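Polyhedrin (Antheraea mylitta cypovirus 4, PDB 5A9C) forms the crystalline lattice of viral polyhedra, the insect-virus occlusion bodies that probably embed and protect cypovirus particles between hosts. Local coordinates at residues Glu181-Thr184 and Glu185-Ile189; Leu71-Gly74 and Ser75-Pro79; Glu18-Glu21 and Ile22-Arg25; His119-Cys122 and Gly123-Arg127; Tyr56-Pro59 and Asp60-Val64. All blocks are in the same frame, centred on the assembly; numbering follows the deposited sequence.

Interaction 1: residues Glu181-Thr184 and Glu185-Ile189; sequences EFNT and ESDVI
Phe182 ends strand 176-182 and packs on Val188 in the first turn of helix 185-195, with Thr184 as the helix N-cap between them. The tight side is apolar. Val188 CG2 presses against Phe182 CG at 3.6 Å, and the backbone CA of Val188 sits over one face of the ring, displaced toward the rim, 4.2 Å from its centroid in a CH-pi contact. The ring and the valine side chain cross at about a right angle. Tyr191 meets the same ring edge-to-face, while Ala53 and Tyr51 of strand 51-58 extend the packing into the sheet.

The other side of the turn is looser and wetter. Thr184 O faces into the new helix and receives two weak backbone bonds, from Asp187 N at 3.2 Å and from Val188 N at 3.4 Å; the second is the straighter. The threonine hydroxyl lies between its own backbone N and carbonyl carbon (chi1 67°), which sets it 2.7 Å from Ser186 OG in a hydrogen bond between the two hydroxyls. Asp187 reaches back over the turn, its CB close to Phe182 CD2 and its carboxylate turned to the polar side. There a water molecule links strand end to helix, accepting from Asn183 N at 2.9 Å and donating to Asp187 OD2 at 3.0 Å.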
loop_
_atom_site.group_PDB
_atom_site.type_symbol
_atom_site.label_atom_id
_atom_site.label_comp_id
_atom_site.label_asym_id
_atom_site.label_seq_id
_atom_site.Cartn_x
_atom_site.Cartn_y
_atom_site.Cartn_z
ATOM N N GLU A 181 16.504 11.351 8.056
ATOM C CA GLU A 181 17.252 11.286 9.304
ATOM C C GLU A 181 17.880 12.638 9.620
ATOM O O GLU A 181 18.489 13.265 8.755
ATOM C CB GLU A 181 18.335 10.207 9.221
ATOM C CG GLU A 181 17.790 8.796 9.043
ATOM C CD GLU A 181 18.890 7.761 8.894
ATOM O OE1 GLU A 181 19.999 8.128 8.455
ATOM O OE2 GLU A 181 18.643 6.578 9.216
ATOM N N PHE A 182 17.719 13.085 10.861
ATOM C CA PHE A 182 18.299 14.342 11.312
ATOM C C PHE A 182 19.279 14.091 12.450
ATOM O O PHE A 182 19.018 13.275 13.334
ATOM C CB PHE A 182 17.203 15.299 11.787
ATOM C CG PHE A 182 16.184 15.628 10.733
ATOM C CD1 PHE A 182 15.044 14.854 10.586
ATOM C CD2 PHE A 182 16.360 16.719 9.898
ATOM C CE1 PHE A 182 14.102 15.160 9.622
ATOM C CE2 PHE A 182 15.423 17.027 8.932
ATOM C CZ PHE A 182 14.291 16.248 8.795
ATOM N N ASN A 183 20.404 14.799 12.429
ATOM C CA ASN A 183 21.410 14.664 13.479
ATOM C C ASN A 183 21.000 15.360 14.773
ATOM O O ASN A 183 21.267 14.865 15.865
ATOM C CB ASN A 183 22.764 15.201 13.004
ATOM C CG ASN A 183 23.315 14.431 11.819
ATOM O OD1 ASN A 183 23.042 13.242 11.655
ATOM N ND2 ASN A 183 24.094 15.109 10.983
ATOM N N THR A 184 20.346 16.512 14.644
ATOM C CA THR A 184 19.995 17.333 15.799
ATOM C C THR A 184 18.616 17.947 15.612
ATOM O O THR A 184 18.092 17.963 14.501
ATOM C CB THR A 184 21.003 18.480 15.993
ATOM O OG1 THR A 184 20.896 19.399 14.897
ATOM C CG2 THR A 184 22.425 17.943 16.063
ATOM N N GLU A 185 18.029 18.467 16.687
ATOM C CA GLU A 185 16.726 19.116 16.563
ATOM C C GLU A 185 16.797 20.358 15.679
ATOM O O GLU A 185 15.845 20.676 14.976
ATOM C CB GLU A 185 16.124 19.485 17.923
ATOM C CG GLU A 185 14.620 19.743 17.822
ATOM C CD GLU A 185 14.010 20.387 19.055
ATOM O OE1 GLU A 185 14.755 20.868 19.935
ATOM O OE2 GLU A 185 12.763 20.410 19.138
ATOM N N SER A 186 17.920 21.068 15.725
ATOM C CA SER A 186 18.072 22.268 14.912
ATOM C C SER A 186 17.834 21.949 13.438
ATOM O O SER A 186 17.226 22.735 12.715
ATOM C CB SER A 186 19.449 22.911 15.122
ATOM O OG SER A 186 20.490 22.020 14.768
ATOM N N ASP A 187 18.301 20.784 13.001
ATOM C CA ASP A 187 18.079 20.338 11.631
ATOM C C ASP A 187 16.597 20.078 11.366
ATOM O O ASP A 187 16.074 20.424 10.303
ATOM C CB ASP A 187 18.891 19.076 11.337
ATOM C CG ASP A 187 20.387 19.329 11.345
ATOM O OD1 ASP A 187 20.804 20.447 10.983
ATOM O OD2 ASP A 187 21.144 18.406 11.711
ATOM N N VAL A 188 15.926 19.465 12.334
ATOM C CA VAL A 188 14.494 19.220 12.218
ATOM C C VAL A 188 13.759 20.546 12.097
ATOM O O VAL A 188 12.905 20.720 11.233
ATOM C CB VAL A 188 13.942 18.468 13.443
ATOM C CG1 VAL A 188 12.431 18.317 13.331
ATOM C CG2 VAL A 188 14.610 17.109 13.577
ATOM N N ILE A 189 14.110 21.484 12.969
ATOM C CA ILE A 189 13.433 22.775 13.029
ATOM C C ILE A 189 13.538 23.558 11.719
ATOM O O ILE A 189 12.537 24.073 11.215
ATOM C CB ILE A 189 13.962 23.622 14.200
ATOM C CG1 ILE A 189 13.635 22.933 15.530
ATOM C CG2 ILE A 189 13.375 25.024 14.155
ATOM C CD1 ILE A 189 14.355 23.521 16.725
HETATM O O HOH W 1 20.819 16.052 9.822
#

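Interaction 2: residues Leu71-Gly74 and Ser75-Pro79; sequences LLEG and SGRYP. Residue 74 of segment 71-74 comes from a tag, linker or insertion. Residues 75, 76 of segment 75-79 come from a tag, linker or insertion.
Leu71 and Tyr78 lie side by side and point the same way, with Leu71 CD1 4.2 Å from Tyr78 CE1 and close to the phenol oxygen. Leu71 CB lies 4.1 Å from Pro79 CG. Pro79 in turn sets its CD over one face of the Tyr78 ring, toward the rim, and Leu72 CD2 comes up at the edge of that ring, near its plane. Tyr46 covers Pro79 and Leu140 covers Tyr78; the tyrosine hydroxyl is spoken for by Asn144 O.

Away from this patch the chain reverses through a tight hairpin-like loop, a type I beta turn from Glu73 to Gly76 followed by a G1 beta bulge. Glu73 N bonds to Arg77 O at 2.7 Å, nearly straight at 172° and in the carbonyl plane. Gly76 N reaches Glu73 O, also at 2.7 Å, but from well above the carbonyl plane. Gly74, Ser75 and Gly76 are an engineered insertion, probably the linker that closes the chain where the base domain was removed. Gly76, at phi 108°, takes the first position of the bulge, where a CB would be jammed against the preceding carbonyl O.

At the outer edge Glu73 extends along the turn, its CG trans to the backbone N (chi1 179°). Its OE1 accepts from Ser75 OG at 2.9 Å, on the anti side and out of the carboxylate plane, while OE2 bonds to Ser48 OG. Arg77 runs alongside the glutamate, but its NH1 stays 4.9 Å from Glu73 OE1, too far for a salt bridge.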
loop_
_atom_site.group_PDB
_atom_site.type_symbol
_atom_site.label_atom_id
_atom_site.label_comp_id
_atom_site.label_asym_id
_atom_site.label_seq_id
_atom_site.Cartn_x
_atom_site.Cartn_y
_atom_site.Cartn_z
ATOM N N LEU A 71 10.311 2.183 13.369
ATOM C CA LEU A 71 10.458 3.260 14.342
ATOM C C LEU A 71 11.831 3.270 15.007
ATOM O O LEU A 71 12.204 4.246 15.657
ATOM C CB LEU A 71 9.363 3.169 15.408
ATOM C CG LEU A 71 7.947 3.584 14.998
ATOM C CD1 LEU A 71 6.951 3.230 16.088
ATOM C CD2 LEU A 71 7.892 5.075 14.694
ATOM N N LEU A 72 12.581 2.186 14.848
ATOM C CA LEU A 72 13.900 2.087 15.462
ATOM C C LEU A 72 14.907 3.041 14.835
ATOM O O LEU A 72 14.861 3.313 13.635
ATOM C CB LEU A 72 14.437 0.656 15.378
ATOM C CG LEU A 72 13.805 -0.403 16.282
ATOM C CD1 LEU A 72 14.336 -1.780 15.921
ATOM C CD2 LEU A 72 14.068 -0.095 17.747
ATOM N N GLU A 73 15.820 3.537 15.662
ATOM C CA GLU A 73 16.947 4.334 15.196
ATOM C C GLU A 73 18.011 3.405 14.611
ATOM O O GLU A 73 18.002 2.202 14.870
ATOM C CB GLU A 73 17.527 5.134 16.365
ATOM C CG GLU A 73 18.724 5.998 16.020
ATOM C CD GLU A 73 19.192 6.832 17.196
ATOM O OE1 GLU A 73 19.429 6.257 18.280
ATOM O OE2 GLU A 73 19.323 8.062 17.038
ATOM N N GLY A 74 18.922 3.961 13.819
ATOM C CA GLY A 74 19.998 3.176 13.241
ATOM C C GLY A 74 20.745 2.369 14.287
ATOM O O GLY A 74 21.098 1.211 14.059
ATOM N N SER A 75 20.982 2.983 15.442
ATOM C CA SER A 75 21.667 2.315 16.541
ATOM C C SER A 75 20.842 1.139 17.049
ATOM O O SER A 75 21.378 0.193 17.625
ATOM C CB SER A 75 21.927 3.294 17.686
ATOM O OG SER A 75 20.724 3.621 18.361
ATOM N N GLY A 76 19.533 1.206 16.830
ATOM C CA GLY A 76 18.629 0.164 17.274
ATOM C C GLY A 76 17.781 0.604 18.450
ATOM O O GLY A 76 17.090 -0.204 19.068
ATOM N N ARG A 77 17.837 1.893 18.768
ATOM C CA ARG A 77 17.069 2.429 19.886
ATOM C C ARG A 77 15.645 2.784 19.479
ATOM O O ARG A 77 15.391 3.192 18.345
ATOM C CB ARG A 77 17.750 3.662 20.483
ATOM C CG ARG A 77 18.984 3.366 21.314
ATOM C CD ARG A 77 19.299 4.542 22.220
ATOM N NE ARG A 77 20.612 4.429 22.845
ATOM C CZ ARG A 77 21.376 5.472 23.156
ATOM N NH1 ARG A 77 20.955 6.701 22.891
ATOM N NH2 ARG A 77 22.560 5.287 23.723
ATOM N N TYR A 78 14.723 2.633 20.424
ATOM C CA TYR A 78 13.333 3.002 20.213
ATOM C C TYR A 78 13.116 4.469 20.585
ATOM O O TYR A 78 13.771 4.987 21.489
ATOM C CB TYR A 78 12.411 2.094 21.034
ATOM C CG TYR A 78 10.950 2.241 20.682
ATOM C CD1 TYR A 78 10.385 1.492 19.655
ATOM C CD2 TYR A 78 10.138 3.136 21.364
ATOM C CE1 TYR A 78 9.048 1.630 19.323
ATOM C CE2 TYR A 78 8.806 3.282 21.038
ATOM C CZ TYR A 78 8.264 2.525 20.019
ATOM O OH TYR A 78 6.936 2.670 19.698
ATOM N N PRO A 79 12.196 5.150 19.883
ATOM C CA PRO A 79 11.922 6.573 20.126
ATOM C C PRO A 79 11.222 6.865 21.457
ATOM O O PRO A 79 10.439 6.053 21.951
ATOM C CB PRO A 79 11.005 6.957 18.956
ATOM C CG PRO A 79 10.377 5.674 18.532
ATOM C CD PRO A 79 11.429 4.628 18.738
#

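Interaction 3: residues Glu18-Glu21 and Ile22-Arg25; sequences EQQE and IITR
Glu18 O accepts from Ile22 N at 2.9 Å, and the same i to i+4 pattern continues without a break: Ile23 N to Gln19 O, Thr24 N to Gln20 O and Arg25 N to Glu21 O. All four bonds are regular in length and moderately bent.

Gln20 O carries an extra load. Besides Thr24 N at 3.0 Å it takes the Thr24 hydroxyl, OG1 at 2.8 Å, the two donors arriving from opposite faces of the carbonyl plane. The hydroxyl can do this because OG1 is turned back against its own backbone N (chi1 -53°), which aims it down the helix at the preceding turn. It is then bridged outward by a water that donates to Thr24 OG1 at 2.7 Å and accepts from Gln20 NE2 at 3.1 Å. A bend at chi2 (67°) swings the Gln20 amide toward this water and also lets NE2 approach Ile23 CG2.

These turns belong to the N-terminal alpha-helix 15-29, which stands far from the body of the chain; as in other cypovirus polyhedrins, such a helix probably takes part in lattice contacts, and most of its side chains here touch crystal neighbours. On the inner flank Gln20, Glu21 and Thr24 rest on Ile214 of the C-terminal segment, and Thr24 also on Ala212.

The aliphatic stems fold close to the backbone: Ile23 CG1 lies 3.3 Å from Gln19 O, and Arg25 CG passes beside Glu21 O. Glu21 forms a salt bridge with Arg17; Arg25 NE stays 5.9 Å from Glu21 OE1, not in contact.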
loop_
_atom_site.group_PDB
_atom_site.type_symbol
_atom_site.label_atom_id
_atom_site.label_comp_id
_atom_site.label_asym_id
_atom_site.label_seq_id
_atom_site.Cartn_x
_atom_site.Cartn_y
_atom_site.Cartn_z
ATOM N N GLU A 18 -0.290 45.196 -3.132
ATOM C CA GLU A 18 -1.514 44.430 -3.342
ATOM C C GLU A 18 -1.217 43.065 -3.951
ATOM O O GLU A 18 -1.797 42.057 -3.551
ATOM C CB GLU A 18 -2.485 45.193 -4.245
ATOM C CG GLU A 18 -2.992 46.499 -3.662
ATOM C CD GLU A 18 -4.030 47.166 -4.546
ATOM O OE1 GLU A 18 -4.584 46.484 -5.436
ATOM O OE2 GLU A 18 -4.294 48.370 -4.351
ATOM N N GLN A 19 -0.314 43.042 -4.926
ATOM C CA GLN A 19 0.046 41.799 -5.592
ATOM C C GLN A 19 0.734 40.845 -4.621
ATOM O O GLN A 19 0.465 39.642 -4.624
ATOM C CB GLN A 19 0.946 42.072 -6.795
ATOM C CG GLN A 19 1.226 40.841 -7.642
ATOM C CD GLN A 19 2.030 41.162 -8.884
ATOM O OE1 GLN A 19 2.755 42.155 -8.927
ATOM N NE2 GLN A 19 1.900 40.326 -9.906
ATOM N N GLN A 20 1.621 41.385 -3.790
ATOM C CA GLN A 20 2.293 40.580 -2.778
ATOM C C GLN A 20 1.278 40.048 -1.766
ATOM O O GLN A 20 1.426 38.943 -1.249
ATOM C CB GLN A 20 3.372 41.398 -2.063
ATOM C CG GLN A 20 4.385 40.550 -1.311
ATOM C CD GLN A 20 5.243 39.715 -2.240
ATOM O OE1 GLN A 20 5.895 40.243 -3.142
ATOM N NE2 GLN A 20 5.246 38.404 -2.027
ATOM N N GLU A 21 0.252 40.848 -1.483
ATOM C CA GLU A 21 -0.832 40.426 -0.599
ATOM C C GLU A 21 -1.632 39.286 -1.222
ATOM O O GLU A 21 -1.986 38.318 -0.549
ATOM C CB GLU A 21 -1.756 41.600 -0.278
ATOM C CG GLU A 21 -1.178 42.595 0.719
ATOM C CD GLU A 21 -2.011 43.859 0.830
ATOM O OE1 GLU A 21 -2.947 44.032 0.020
ATOM O OE2 GLU A 21 -1.729 44.679 1.726
ATOM N N ILE A 22 -1.917 39.404 -2.513
ATOM C CA ILE A 22 -2.636 38.352 -3.224
ATOM C C ILE A 22 -1.811 37.071 -3.298
ATOM O O ILE A 22 -2.354 35.970 -3.202
ATOM C CB ILE A 22 -3.036 38.797 -4.639
ATOM C CG1 ILE A 22 -4.126 39.864 -4.555
ATOM C CG2 ILE A 22 -3.530 37.611 -5.450
ATOM C CD1 ILE A 22 -5.393 39.387 -3.878
ATOM N N ILE A 23 -0.501 37.223 -3.467
ATOM C CA ILE A 23 0.404 36.077 -3.497
ATOM C C ILE A 23 0.411 35.367 -2.147
ATOM O O ILE A 23 0.378 34.137 -2.084
ATOM C CB ILE A 23 1.833 36.498 -3.886
ATOM C CG1 ILE A 23 1.904 36.801 -5.387
ATOM C CG2 ILE A 23 2.837 35.409 -3.525
ATOM C CD1 ILE A 23 3.166 37.505 -5.804
ATOM N N THR A 24 0.448 36.149 -1.070
ATOM C CA THR A 24 0.390 35.594 0.276
ATOM C C THR A 24 -0.927 34.846 0.470
ATOM O O THR A 24 -0.941 33.717 0.953
ATOM C CB THR A 24 0.534 36.692 1.358
ATOM O OG1 THR A 24 1.708 37.474 1.101
ATOM C CG2 THR A 24 0.648 36.066 2.742
ATOM N N ARG A 25 -2.028 35.484 0.082
ATOM C CA ARG A 25 -3.351 34.871 0.174
ATOM C C ARG A 25 -3.424 33.601 -0.659
ATOM O O ARG A 25 -3.969 32.591 -0.221
ATOM C CB ARG A 25 -4.431 35.846 -0.302
ATOM C CG ARG A 25 -4.631 37.051 0.594
ATOM C CD ARG A 25 -5.577 38.046 -0.056
ATOM N NE ARG A 25 -6.019 39.072 0.882
ATOM C CZ ARG A 25 -7.042 38.920 1.717
ATOM N NH1 ARG A 25 -7.722 37.781 1.732
ATOM N NH2 ARG A 25 -7.383 39.904 2.538
HETATM O O HOH W 2 4.398 37.123 0.714
#

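Interaction 4: residues His119-Cys122 and Gly123-Arg127; sequences HVIC and GNQLR
Gln125 N donates to Cys122 O at 3.2 Å, with an N-H...O angle of 154° and the donor well above the carbonyl plane. The bond closes a beta turn over Gly123 and Asn124 whose backbone angles are close to type II'. Gly123 sits at positive phi (59°), where a CB would clash with the carbonyl oxygen of Cys122. A second, 3-10-like step follows at once, Leu126 N bonding to Gly123 O at 3.2 Å.

The side chain of Gln125 then doubles the grip on Cys122. Its CB and CG pass beside Cys122 O, and the extended chain carries OE1 back to accept from Cys122 N at 3.3 Å. This bond is fairly straight at the hydrogen, yet the donor stands above the amide plane instead of on a lone pair. Both backbone polar atoms of Cys122 are thus held by one residue, and the side chain lies back across the turn.

Ile121 packs against this side chain. It crosses the glutamine at about a right angle, its CG2 3.9 Å from both Gln125 CB and Gln125 CD, and the same methyl makes a looser contact with Leu126 CD2 at 4.4 Å.

Those two apolar side chains face strand 133-139, Ile121 on Val136 and Val138, Leu126 on Arg134 and Val136. The backbone of Ile121 bonds to Val97 in strand 96-100, and that of Arg127 to Ala135, where the short strand 127-128 joins the sheet.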
loop_
_atom_site.group_PDB
_atom_site.type_symbol
_atom_site.label_atom_id
_atom_site.label_comp_id
_atom_site.label_asym_id
_atom_site.label_seq_id
_atom_site.Cartn_x
_atom_site.Cartn_y
_atom_site.Cartn_z
ATOM N N HIS A 119 -10.096 5.755 23.314
ATOM C CA HIS A 119 -9.421 6.989 23.717
ATOM C C HIS A 119 -8.456 7.484 22.643
ATOM O O HIS A 119 -7.396 8.033 22.953
ATOM C CB HIS A 119 -8.675 6.797 25.043
ATOM C CG HIS A 119 -9.499 6.152 26.114
ATOM N ND1 HIS A 119 -10.380 6.858 26.905
ATOM C CD2 HIS A 119 -9.577 4.863 26.523
ATOM C CE1 HIS A 119 -10.968 6.032 27.753
ATOM N NE2 HIS A 119 -10.497 4.816 27.541
ATOM N N VAL A 120 -8.828 7.285 21.381
ATOM C CA VAL A 120 -8.011 7.731 20.260
ATOM C C VAL A 120 -7.674 9.214 20.398
ATOM O O VAL A 120 -8.483 9.998 20.896
ATOM C CB VAL A 120 -8.722 7.474 18.906
ATOM C CG1 VAL A 120 -10.075 8.174 18.870
ATOM C CG2 VAL A 120 -7.844 7.925 17.743
ATOM N N ILE A 121 -6.472 9.588 19.971
ATOM C CA ILE A 121 -6.015 10.972 20.056
ATOM C C ILE A 121 -6.647 11.825 18.962
ATOM O O ILE A 121 -6.427 11.591 17.773
ATOM C CB ILE A 121 -4.478 11.060 19.963
ATOM C CG1 ILE A 121 -3.840 10.194 21.050
ATOM C CG2 ILE A 121 -4.010 12.505 20.085
ATOM C CD1 ILE A 121 -2.336 10.127 20.982
ATOM N N CYS A 122 -7.430 12.817 19.377
ATOM C CA CYS A 122 -8.175 13.661 18.450
ATOM C C CYS A 122 -8.709 14.916 19.145
ATOM O O CYS A 122 -8.334 15.221 20.278
ATOM C CB CYS A 122 -9.331 12.873 17.821
ATOM S SG CYS A 122 -10.550 12.217 19.003
ATOM N N GLY A 123 -9.588 15.641 18.464
ATOM C CA GLY A 123 -10.165 16.848 19.030
ATOM C C GLY A 123 -9.105 17.872 19.396
ATOM O O GLY A 123 -8.144 18.069 18.655
ATOM N N ASN A 124 -9.274 18.515 20.549
ATOM C CA ASN A 124 -8.359 19.569 20.983
ATOM C C ASN A 124 -7.009 19.061 21.494
ATOM O O ASN A 124 -6.187 19.842 21.976
ATOM C CB ASN A 124 -9.033 20.474 22.022
ATOM C CG ASN A 124 -10.031 21.433 21.395
ATOM O OD1 ASN A 124 -10.312 21.358 20.199
ATOM N ND2 ASN A 124 -10.572 22.339 22.201
ATOM N N GLN A 125 -6.779 17.756 21.386
ATOM C CA GLN A 125 -5.464 17.199 21.687
ATOM C C GLN A 125 -4.485 17.624 20.602
ATOM O O GLN A 125 -3.282 17.703 20.834
ATOM C CB GLN A 125 -5.522 15.676 21.791
ATOM C CG GLN A 125 -6.274 15.166 23.008
ATOM C CD GLN A 125 -6.203 13.659 23.145
ATOM O OE1 GLN A 125 -7.069 12.938 22.648
ATOM N NE2 GLN A 125 -5.168 13.174 23.823
ATOM N N LEU A 126 -5.018 17.907 19.417
ATOM C CA LEU A 126 -4.220 18.437 18.320
ATOM C C LEU A 126 -4.077 19.952 18.466
ATOM O O LEU A 126 -5.069 20.681 18.434
ATOM C CB LEU A 126 -4.868 18.093 16.978
ATOM C CG LEU A 126 -5.329 16.644 16.783
ATOM C CD1 LEU A 126 -5.919 16.453 15.390
ATOM C CD2 LEU A 126 -4.190 15.664 17.018
ATOM N N ARG A 127 -2.843 20.421 18.628
ATOM C CA ARG A 127 -2.589 21.836 18.888
ATOM C C ARG A 127 -2.595 22.661 17.605
ATOM O O ARG A 127 -2.011 22.259 16.601
ATOM C CB ARG A 127 -1.244 22.016 19.601
ATOM C CG ARG A 127 -1.086 21.185 20.868
ATOM C CD ARG A 127 0.303 21.369 21.475
ATOM N NE ARG A 127 0.610 22.773 21.738
ATOM C CZ ARG A 127 1.774 23.215 22.206
ATOM N NH1 ARG A 127 2.756 22.362 22.467
ATOM N NH2 ARG A 127 1.957 24.514 22.411
#

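Interaction 5: residues Tyr56-Pro59 and Asp60-Val64; sequences YVFP and DYLKV
Phe58 CG sits between its backbone N and carbonyl carbon (chi1 61°), which sets the Phe58 ring against Leu62 CB. That CB lies over the centre of the ring, 3.5 Å from the Phe58 centroid and almost on the ring normal, a close CH-pi contact. Leu62 CG is trans to the backbone N (chi1 173°), directing its methyls to Tyr56 and to the CE1 side of Phe58. Leu62 CD2 lies between the two aromatic residues, touching Phe58 CE1 and Tyr56 CB at 3.7 Å each. Further along, Val64 approaches Tyr56 from the opposite direction, placing CG2 over one face of its ring, 4.0 Å from the centroid, with Val64 CG1 3.6 Å from Tyr56 OH.

Strands 51-58 and 61-66 belong to different sheets, so this is a beta-arch: the chain turns at Pro59-Asp60 and the short strand segments run 7.5 Å apart at closest approach, facing each other through side chains. Asp60 is held at the bend by a salt bridge to Arg160, and its N by Asn173. On the far side of strand 61-66, Tyr61 packs on Leu170 of the second subunit, and Lys63 NZ bonds to the carbonyl oxygens of Leu170 and Asn173 there.

With apolar groups and ring faces between them, the two segments cohere by dispersion and CH-pi contacts, while their backbone polar groups pair with other strands, including Met38 and Val40 on one side and Ala150 on the other.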
loop_
_atom_site.group_PDB
_atom_site.type_symbol
_atom_site.label_atom_id
_atom_site.label_comp_id
_atom_site.label_asym_id
_atom_site.label_seq_id
_atom_site.Cartn_x
_atom_site.Cartn_y
_atom_site.Cartn_z
ATOM N N TYR A 56 4.856 12.444 4.628
ATOM C CA TYR A 56 3.880 12.006 3.634
ATOM C C TYR A 56 3.204 13.191 2.954
ATOM O O TYR A 56 2.675 14.077 3.619
ATOM C CB TYR A 56 2.800 11.130 4.278
ATOM C CG TYR A 56 3.328 9.946 5.059
ATOM C CD1 TYR A 56 3.642 10.065 6.404
ATOM C CD2 TYR A 56 3.505 8.710 4.449
ATOM C CE1 TYR A 56 4.120 8.991 7.126
ATOM C CE2 TYR A 56 3.987 7.625 5.159
ATOM C CZ TYR A 56 4.293 7.773 6.500
ATOM O OH TYR A 56 4.771 6.701 7.215
ATOM N N VAL A 57 3.225 13.202 1.626
ATOM C CA VAL A 57 2.394 14.130 0.869
ATOM C C VAL A 57 1.363 13.338 0.070
ATOM O O VAL A 57 1.676 12.291 -0.496
ATOM C CB VAL A 57 3.218 15.063 -0.042
ATOM C CG1 VAL A 57 4.172 15.900 0.798
ATOM C CG2 VAL A 57 3.987 14.271 -1.088
ATOM N N PHE A 58 0.135 13.846 0.041
ATOM C CA PHE A 58 -1.006 13.106 -0.494
ATOM C C PHE A 58 -2.168 14.063 -0.731
ATOM O O PHE A 58 -2.345 15.019 0.021
ATOM C CB PHE A 58 -1.438 12.036 0.508
ATOM C CG PHE A 58 -1.863 12.597 1.839
ATOM C CD1 PHE A 58 -0.917 13.004 2.768
ATOM C CD2 PHE A 58 -3.203 12.736 2.152
ATOM C CE1 PHE A 58 -1.301 13.529 3.988
ATOM C CE2 PHE A 58 -3.595 13.258 3.372
ATOM C CZ PHE A 58 -2.640 13.654 4.292
ATOM N N PRO A 59 -2.971 13.803 -1.772
ATOM C CA PRO A 59 -4.054 14.715 -2.159
ATOM C C PRO A 59 -5.417 14.477 -1.499
ATOM O O PRO A 59 -6.200 15.424 -1.416
ATOM C CB PRO A 59 -4.169 14.483 -3.665
ATOM C CG PRO A 59 -3.785 13.054 -3.836
ATOM C CD PRO A 59 -2.706 12.788 -2.807
ATOM N N ASP A 60 -5.705 13.260 -1.047
ATOM C CA ASP A 60 -7.062 12.949 -0.590
ATOM C C ASP A 60 -7.153 12.368 0.820
ATOM O O ASP A 60 -7.937 12.843 1.645
ATOM C CB ASP A 60 -7.755 12.018 -1.585
ATOM C CG ASP A 60 -7.987 12.680 -2.929
ATOM O OD1 ASP A 60 -8.651 13.738 -2.961
ATOM O OD2 ASP A 60 -7.506 12.141 -3.947
ATOM N N TYR A 61 -6.368 11.331 1.091
ATOM C CA TYR A 61 -6.386 10.705 2.406
ATOM C C TYR A 61 -5.090 9.963 2.686
ATOM O O TYR A 61 -4.384 9.537 1.771
ATOM C CB TYR A 61 -7.580 9.752 2.545
ATOM C CG TYR A 61 -7.554 8.605 1.563
ATOM C CD1 TYR A 61 -6.909 7.412 1.873
ATOM C CD2 TYR A 61 -8.160 8.719 0.319
ATOM C CE1 TYR A 61 -6.875 6.365 0.970
ATOM C CE2 TYR A 61 -8.131 7.677 -0.589
ATOM C CZ TYR A 61 -7.486 6.504 -0.259
ATOM O OH TYR A 61 -7.457 5.465 -1.163
ATOM N N LEU A 62 -4.785 9.813 3.967
ATOM C CA LEU A 62 -3.584 9.119 4.386
ATOM C C LEU A 62 -3.898 8.172 5.534
ATOM O O LEU A 62 -4.457 8.582 6.551
ATOM C CB LEU A 62 -2.519 10.127 4.823
ATOM C CG LEU A 62 -1.252 9.549 5.458
ATOM C CD1 LEU A 62 -0.417 8.801 4.427
ATOM C CD2 LEU A 62 -0.435 10.653 6.111
ATOM N N LYS A 63 -3.548 6.903 5.351
ATOM C CA LYS A 63 -3.620 5.908 6.413
ATOM C C LYS A 63 -2.214 5.401 6.699
ATOM O O LYS A 63 -1.562 4.836 5.820
ATOM C CB LYS A 63 -4.523 4.742 6.000
ATOM C CG LYS A 63 -5.964 5.135 5.729
ATOM C CD LYS A 63 -6.761 3.956 5.191
ATOM C CE LYS A 63 -6.119 3.394 3.932
ATOM N NZ LYS A 63 -6.886 2.250 3.375
ATOM N N VAL A 64 -1.740 5.609 7.922
ATOM C CA VAL A 64 -0.376 5.231 8.269
ATOM C C VAL A 64 -0.324 4.213 9.396
ATOM O O VAL A 64 -1.034 4.336 10.388
ATOM C CB VAL A 64 0.456 6.458 8.703
ATOM C CG1 VAL A 64 1.839 6.022 9.169
ATOM C CG2 VAL A 64 0.564 7.449 7.566
#

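Interaction 5 is the buried member, an apolar seam joining two sheets near the centre of the chain and adjoining both other subunits. Interaction 1 reaches the same large sheet, since strands 51-58 and 176-182 are neighbours, but at the opposite side of the chain's centre and with a polar, watered flank. Interaction 2 lies beside interaction 1, their nearest atoms about 5 Å apart, and closes a turn that carries an engineered insertion, mostly with backbone bonds. Interaction 4 is a surface turn closed by a backbone bond and by the side chain of Gln125. Interaction 3 is the outlier, a helix surface whose centre is about 44 Å from that of interaction 2, held by regular helical bonds.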